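Local coordinates for BsaWI endonuclease (PDB 4ZSF), which is a type II restriction endonuclease of the PD-(D/E)XK superfamily that binds DNA and probably cleaves it with the help of metal ions, at residues D71-Q74 and K75-A79; T149-N153 and D154-V158. All blocks are in the same frame, centred on the assembly; numbering follows the deposited sequence.

Contact 1: residues D71-Q74 and K75-A79; sequences DIIQ and KVISA. With nucleotides of chain B.
Asp71 and Lys75 form an i to i+4 salt bridge on the first turns of the long alpha-helix 70-103, which meets DNA a turn farther on. The ionic contact is lopsided: Lys75 NZ lies 2.8 Å from Asp71 OD1, on its syn lone pair, and makes a weak bond of 3.3 Å to Asp71 OD2. With its chain bent at the last torsion (chi4 49°), Lys75 crosses the carboxylate obliquely, its CG passing 3.2 Å from Asp71 O. Replacing Asp71 with an alanine removes both carboxylate oxygens, and the Lys75 ammonium would probably lose this counter-charge and be freer to turn.

Backbone bonds follow the alpha-helical pattern, the straightest running from Ser78 N to Gln74 O at an N-H...O angle of 167°. Apolar packing takes another side: Ile73 and Ile77 lie side by side, CG2 of Ile73 being 3.8 Å from CD1 of Ile77, and both touch Tyr57 of helix 49-65. Ile72 and Val76 pack on Ile67 of the second subunit, whose Glu80 meets Ile77.

The DNA contact is polar. The Ser78 CB-OG bond is turned away from the backbone N (chi1 163°), which directs the hydroxyl to the phosphate, where OG donates to OP1 of DT10 of chain B at 2.7 Å.

Contact 2: residues T149-N153 and D154-V158; sequences TVRNN and DKEYV
Thr149 and Glu156 meet on one face of a beta hairpin with a two-residue loop, where Thr149 OG1 donates to Glu156 OE2 at 2.6 Å. The bond uses the anti lone pair of OE2; Glu156 has CG anti to the backbone N (chi1 -178°) and an extended chain beyond it, which carries the carboxylate diagonally across to the threonine. Thr149 CG2 also packs 3.8 Å from Val158 CG2. Farther toward the turn, Arg151 NH2 comes within 4.2 Å of Glu156 OE1, too long for a salt bridge, the guanidinium plane inclined 66° to the carboxylate.

On the other face, the Tyr157 ring runs beside Asn152. Its edge faces Asn152 O, 3.6 Å from Tyr157 CE2, and Asn152 CB also touches CE2. A water links the two side chains, donating to Asn152 OD1 at 2.6 Å and lying 2.8 Å from Tyr157 OH.

The backbone sets these pairs. Val150 and Tyr157 form a hydrogen-bonded antiparallel pair, with an N-H...O angle of 166° from Tyr157 N to Val150 O, while a type I' turn from Asn152 to Lys155 closes the hairpin.

In the second shell, Arg109 NE forms a salt bridge with Glu156 OE2. Helix 243-258 covers the Val150 and Tyr157 face, helix 113-121 packs against Glu156 and Val158, and strand 146-152 runs between strands 108-112 and 155-165, antiparallel to both.

Contacts 1 and 2 occupy opposite sides of the chain's centre, with their own centres 47 Å apart and their nearest atoms about 32 Å apart, so neither touches the other. Their relation to DNA differs: Ser78 of contact 1 hydrogen-bonds a phosphate of DNA chain B, whereas the nearest atom of residues 149-158 is about 18 Å from the nucleic acid. Contact 1 also faces the second subunit; no other protein chain of the assembly touches contact 2, whose hairpin belongs to the mixed sheet of the nuclease fold. Both lie away from Asp239, a calcium-binding residue.

Contact 1: residues D71-Q74 and K75-A79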
loop_
_atom_site.group_PDB
_atom_site.type_symbol
_atom_site.label_atom_id
_atom_site.label_comp_id
_atom_site.label_asym_id
_atom_site.label_seq_id
_atom_site.Cartn_x
_atom_site.Cartn_y
_atom_site.Cartn_z
ATOM N N ASP A 71 13.183 20.998 -4.022
ATOM C CA ASP A 71 12.851 21.279 -2.631
ATOM C C ASP A 71 11.338 21.393 -2.427
ATOM O O ASP A 71 10.807 20.914 -1.423
ATOM C CB ASP A 71 13.568 22.556 -2.162
ATOM C CG ASP A 71 13.237 22.903 -0.720
ATOM O OD1 ASP A 71 13.605 22.112 0.181
ATOM O OD2 ASP A 71 12.603 23.961 -0.477
ATOM N N ILE A 72 10.642 22.013 -3.376
ATOM C CA ILE A 72 9.197 22.138 -3.287
ATOM C C ILE A 72 8.611 20.710 -3.285
ATOM O O ILE A 72 7.745 20.323 -2.462
ATOM C CB ILE A 72 8.635 22.965 -4.477
ATOM C CG1 ILE A 72 9.114 24.418 -4.439
ATOM C CG2 ILE A 72 7.116 22.894 -4.505
ATOM C CD1 ILE A 72 8.767 25.166 -3.177
ATOM N N ILE A 73 9.096 19.917 -4.226
ATOM C CA ILE A 73 8.566 18.576 -4.389
ATOM C C ILE A 73 8.784 17.757 -3.113
ATOM O O ILE A 73 7.854 17.079 -2.633
ATOM C CB ILE A 73 9.226 17.891 -5.625
ATOM C CG1 ILE A 73 8.657 18.578 -6.862
ATOM C CG2 ILE A 73 8.879 16.377 -5.649
ATOM C CD1 ILE A 73 9.393 18.258 -8.082
ATOM N N GLN A 74 9.993 17.826 -2.580
ATOM C CA GLN A 74 10.303 17.056 -1.394
ATOM C C GLN A 74 9.366 17.486 -0.251
ATOM O O GLN A 74 8.796 16.638 0.443
ATOM C CB GLN A 74 11.780 17.226 -1.003
ATOM C CG GLN A 74 12.192 16.471 0.264
ATOM C CD GLN A 74 13.646 16.651 0.639
ATOM O OE1 GLN A 74 14.194 17.756 0.578
ATOM N NE2 GLN A 74 14.283 15.559 1.051
ATOM N N LYS A 75 9.185 18.795 -0.096
ATOM C CA LYS A 75 8.383 19.330 1.029
ATOM C C LYS A 75 6.928 18.897 0.904
ATOM O O LYS A 75 6.253 18.606 1.933
ATOM C CB LYS A 75 8.475 20.837 1.079
ATOM C CG LYS A 75 9.879 21.324 1.607
ATOM C CD LYS A 75 9.979 22.836 1.523
ATOM C CE LYS A 75 10.949 23.445 2.543
ATOM N NZ LYS A 75 12.292 22.802 2.589
ATOM N N VAL A 76 6.405 18.907 -0.328
ATOM C CA VAL A 76 5.005 18.508 -0.479
ATOM C C VAL A 76 4.856 17.029 -0.171
ATOM O O VAL A 76 3.910 16.623 0.516
ATOM C CB VAL A 76 4.464 18.841 -1.920
ATOM C CG1 VAL A 76 3.111 18.193 -2.136
ATOM C CG2 VAL A 76 4.359 20.366 -2.079
ATOM N N ILE A 77 5.790 16.217 -0.637
ATOM C CA ILE A 77 5.671 14.774 -0.396
ATOM C C ILE A 77 5.811 14.454 1.086
ATOM O O ILE A 77 5.121 13.572 1.619
ATOM C CB ILE A 77 6.748 14.026 -1.221
ATOM C CG1 ILE A 77 6.322 14.090 -2.709
ATOM C CG2 ILE A 77 6.844 12.585 -0.745
ATOM C CD1 ILE A 77 7.346 13.460 -3.711
ATOM N N SER A 78 6.752 15.106 1.725
ATOM C CA SER A 78 6.928 14.946 3.179
ATOM C C SER A 78 5.588 15.268 3.938
ATOM O O SER A 78 5.114 14.535 4.800
ATOM C CB SER A 78 8.046 15.865 3.642
ATOM O OG SER A 78 8.024 16.068 5.058
ATOM N N ALA A 79 4.989 16.386 3.579
ATOM C CA ALA A 79 3.725 16.794 4.203
ATOM C C ALA A 79 2.583 15.834 3.908
ATOM O O ALA A 79 1.770 15.494 4.790
ATOM C CB ALA A 79 3.343 18.245 3.721
ATOM P P DT B 10 9.764 12.823 6.200
ATOM O OP1 DT B 10 9.627 14.290 6.369
ATOM O OP2 DT B 10 10.975 12.131 6.655
ATOM O "O5'" DT B 10 8.497 12.193 6.945
ATOM C "C5'" DT B 10 7.176 12.589 6.566
ATOM C "C4'" DT B 10 6.151 11.759 7.325
ATOM O "O4'" DT B 10 6.368 10.367 7.000
ATOM C "C3'" DT B 10 6.344 11.843 8.845
ATOM O "O3'" DT B 10 5.166 12.431 9.440
ATOM C "C2'" DT B 10 6.574 10.366 9.293
ATOM C "C1'" DT B 10 6.037 9.574 8.130
ATOM N N1 DT B 10 6.716 8.280 7.907
ATOM C C2 DT B 10 5.956 7.143 7.848
ATOM O O2 DT B 10 4.757 7.144 8.068
ATOM N N3 DT B 10 6.632 6.004 7.523
ATOM C C4 DT B 10 7.956 5.898 7.231
ATOM O O4 DT B 10 8.470 4.813 6.953
ATOM C C5 DT B 10 8.729 7.151 7.315
ATOM C C7 DT B 10 10.233 7.175 7.079
ATOM C C6 DT B 10 8.066 8.273 7.657
ATOM P P DG B 9 11.346 8.503 0.958
ATOM O OP1 DG B 9 11.679 9.095 -0.357
ATOM O OP2 DG B 9 12.274 7.614 1.659
ATOM O "O5'" DG B 9 10.862 9.566 1.983
ATOM C "C5'" DG B 9 10.014 10.679 1.560
ATOM C "C4'" DG B 9 9.170 11.173 2.710
ATOM O "O4'" DG B 9 8.096 10.206 2.971
ATOM C "C3'" DG B 9 9.944 11.338 4.018
ATOM O "O3'" DG B 9 9.473 12.507 4.675
ATOM C "C2'" DG B 9 9.646 10.021 4.773
ATOM C "C1'" DG B 9 8.257 9.631 4.265
ATOM N N9 DG B 9 8.075 8.176 4.085
ATOM C C8 DG B 9 9.033 7.247 3.747
ATOM N N7 DG B 9 8.528 6.036 3.662
ATOM C C5 DG B 9 7.186 6.184 3.992
ATOM C C6 DG B 9 6.130 5.224 4.028
ATOM O O6 DG B 9 6.220 4.036 3.822
ATOM N N1 DG B 9 4.894 5.782 4.395
ATOM C C2 DG B 9 4.716 7.121 4.626
ATOM N N2 DG B 9 3.477 7.526 5.009
ATOM N N3 DG B 9 5.682 8.001 4.578
ATOM C C4 DG B 9 6.893 7.475 4.246
#

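Contact 2: residues T149-N153 and D154-V158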
loop_
_atom_site.group_PDB
_atom_site.type_symbol
_atom_site.label_atom_id
_atom_site.label_comp_id
_atom_site.label_asym_id
_atom_site.label_seq_id
_atom_site.Cartn_x
_atom_site.Cartn_y
_atom_site.Cartn_z
ATOM N N THR A 149 -17.271 -1.386 23.806
ATOM C CA THR A 149 -17.530 -2.290 24.906
ATOM C C THR A 149 -18.758 -1.911 25.683
ATOM O O THR A 149 -19.235 -0.744 25.600
ATOM C CB THR A 149 -16.385 -2.308 25.937
ATOM O OG1 THR A 149 -16.331 -1.038 26.599
ATOM C CG2 THR A 149 -15.027 -2.596 25.298
ATOM N N VAL A 150 -19.249 -2.867 26.467
ATOM C CA VAL A 150 -20.397 -2.610 27.358
ATOM C C VAL A 150 -20.079 -3.225 28.712
ATOM O O VAL A 150 -19.421 -4.274 28.773
ATOM C CB VAL A 150 -21.708 -3.202 26.807
ATOM C CG1 VAL A 150 -21.582 -4.759 26.674
ATOM C CG2 VAL A 150 -22.858 -2.827 27.712
ATOM N N ARG A 151 -20.494 -2.543 29.793
ATOM C CA ARG A 151 -20.273 -3.021 31.131
ATOM C C ARG A 151 -21.499 -3.787 31.608
ATOM O O ARG A 151 -22.618 -3.321 31.489
ATOM C CB ARG A 151 -19.935 -1.819 32.042
ATOM C CG ARG A 151 -19.653 -2.153 33.469
ATOM C CD ARG A 151 -18.722 -1.085 34.084
ATOM N NE ARG A 151 -17.323 -1.382 33.771
ATOM C CZ ARG A 151 -16.523 -2.090 34.561
ATOM N NH1 ARG A 151 -16.978 -2.522 35.729
ATOM N NH2 ARG A 151 -15.269 -2.344 34.198
ATOM N N ASN A 152 -21.289 -5.004 32.072
ATOM C CA ASN A 152 -22.386 -5.832 32.560
ATOM C C ASN A 152 -21.896 -6.614 33.768
ATOM O O ASN A 152 -20.870 -7.274 33.701
ATOM C CB ASN A 152 -22.893 -6.771 31.442
ATOM C CG ASN A 152 -24.058 -7.646 31.886
ATOM O OD1 ASN A 152 -23.853 -8.780 32.352
ATOM N ND2 ASN A 152 -25.277 -7.116 31.792
ATOM N N ASN A 153 -22.637 -6.522 34.871
ATOM C CA ASN A 153 -22.246 -7.176 36.118
ATOM C C ASN A 153 -20.801 -6.858 36.457
ATOM O O ASN A 153 -20.015 -7.750 36.783
ATOM C CB ASN A 153 -22.480 -8.673 36.011
ATOM C CG ASN A 153 -23.950 -9.004 35.937
ATOM O OD1 ASN A 153 -24.788 -8.256 36.457
ATOM N ND2 ASN A 153 -24.287 -10.114 35.273
ATOM N N ASP A 154 -20.460 -5.570 36.357
ATOM C CA ASP A 154 -19.132 -5.073 36.707
ATOM C C ASP A 154 -17.994 -5.623 35.850
ATOM O O ASP A 154 -16.849 -5.565 36.259
ATOM C CB ASP A 154 -18.802 -5.369 38.185
ATOM C CG ASP A 154 -19.574 -4.485 39.159
ATOM O OD1 ASP A 154 -20.551 -3.811 38.755
ATOM O OD2 ASP A 154 -19.201 -4.482 40.350
ATOM N N LYS A 155 -18.296 -6.119 34.654
ATOM C CA LYS A 155 -17.267 -6.679 33.775
ATOM C C LYS A 155 -17.428 -5.981 32.446
ATOM O O LYS A 155 -18.539 -5.582 32.115
ATOM C CB LYS A 155 -17.432 -8.185 33.616
ATOM C CG LYS A 155 -16.929 -8.960 34.835
ATOM C CD LYS A 155 -17.438 -10.364 34.802
ATOM C CE LYS A 155 -18.946 -10.391 35.044
ATOM N NZ LYS A 155 -19.346 -11.574 35.867
ATOM N N GLU A 156 -16.341 -5.839 31.679
ATOM C CA GLU A 156 -16.420 -5.094 30.446
ATOM C C GLU A 156 -16.248 -6.061 29.292
ATOM O O GLU A 156 -15.273 -6.842 29.238
ATOM C CB GLU A 156 -15.317 -3.990 30.439
ATOM C CG GLU A 156 -15.317 -3.093 29.186
ATOM C CD GLU A 156 -14.413 -1.866 29.324
ATOM O OE1 GLU A 156 -13.633 -1.767 30.337
ATOM O OE2 GLU A 156 -14.496 -0.980 28.438
ATOM N N TYR A 157 -17.182 -5.991 28.341
ATOM C CA TYR A 157 -17.213 -6.907 27.207
ATOM C C TYR A 157 -17.043 -6.166 25.910
ATOM O O TYR A 157 -17.792 -5.236 25.689
ATOM C CB TYR A 157 -18.544 -7.624 27.143
ATOM C CG TYR A 157 -18.780 -8.491 28.354
ATOM C CD1 TYR A 157 -18.325 -9.808 28.375
ATOM C CD2 TYR A 157 -19.427 -7.977 29.501
ATOM C CE1 TYR A 157 -18.549 -10.630 29.520
ATOM C CE2 TYR A 157 -19.641 -8.789 30.627
ATOM C CZ TYR A 157 -19.200 -10.089 30.623
ATOM O OH TYR A 157 -19.432 -10.854 31.744
ATOM N N VAL A 158 -16.130 -6.610 25.031
ATOM C CA VAL A 158 -16.150 -6.091 23.657
ATOM C C VAL A 158 -17.352 -6.696 22.913
ATOM O O VAL A 158 -17.479 -7.913 22.844
ATOM C CB VAL A 158 -14.850 -6.438 22.903
ATOM C CG1 VAL A 158 -14.959 -6.028 21.410
ATOM C CG2 VAL A 158 -13.709 -5.748 23.579
HETATM O O HOH W 1 -22.035 -10.545 32.823
#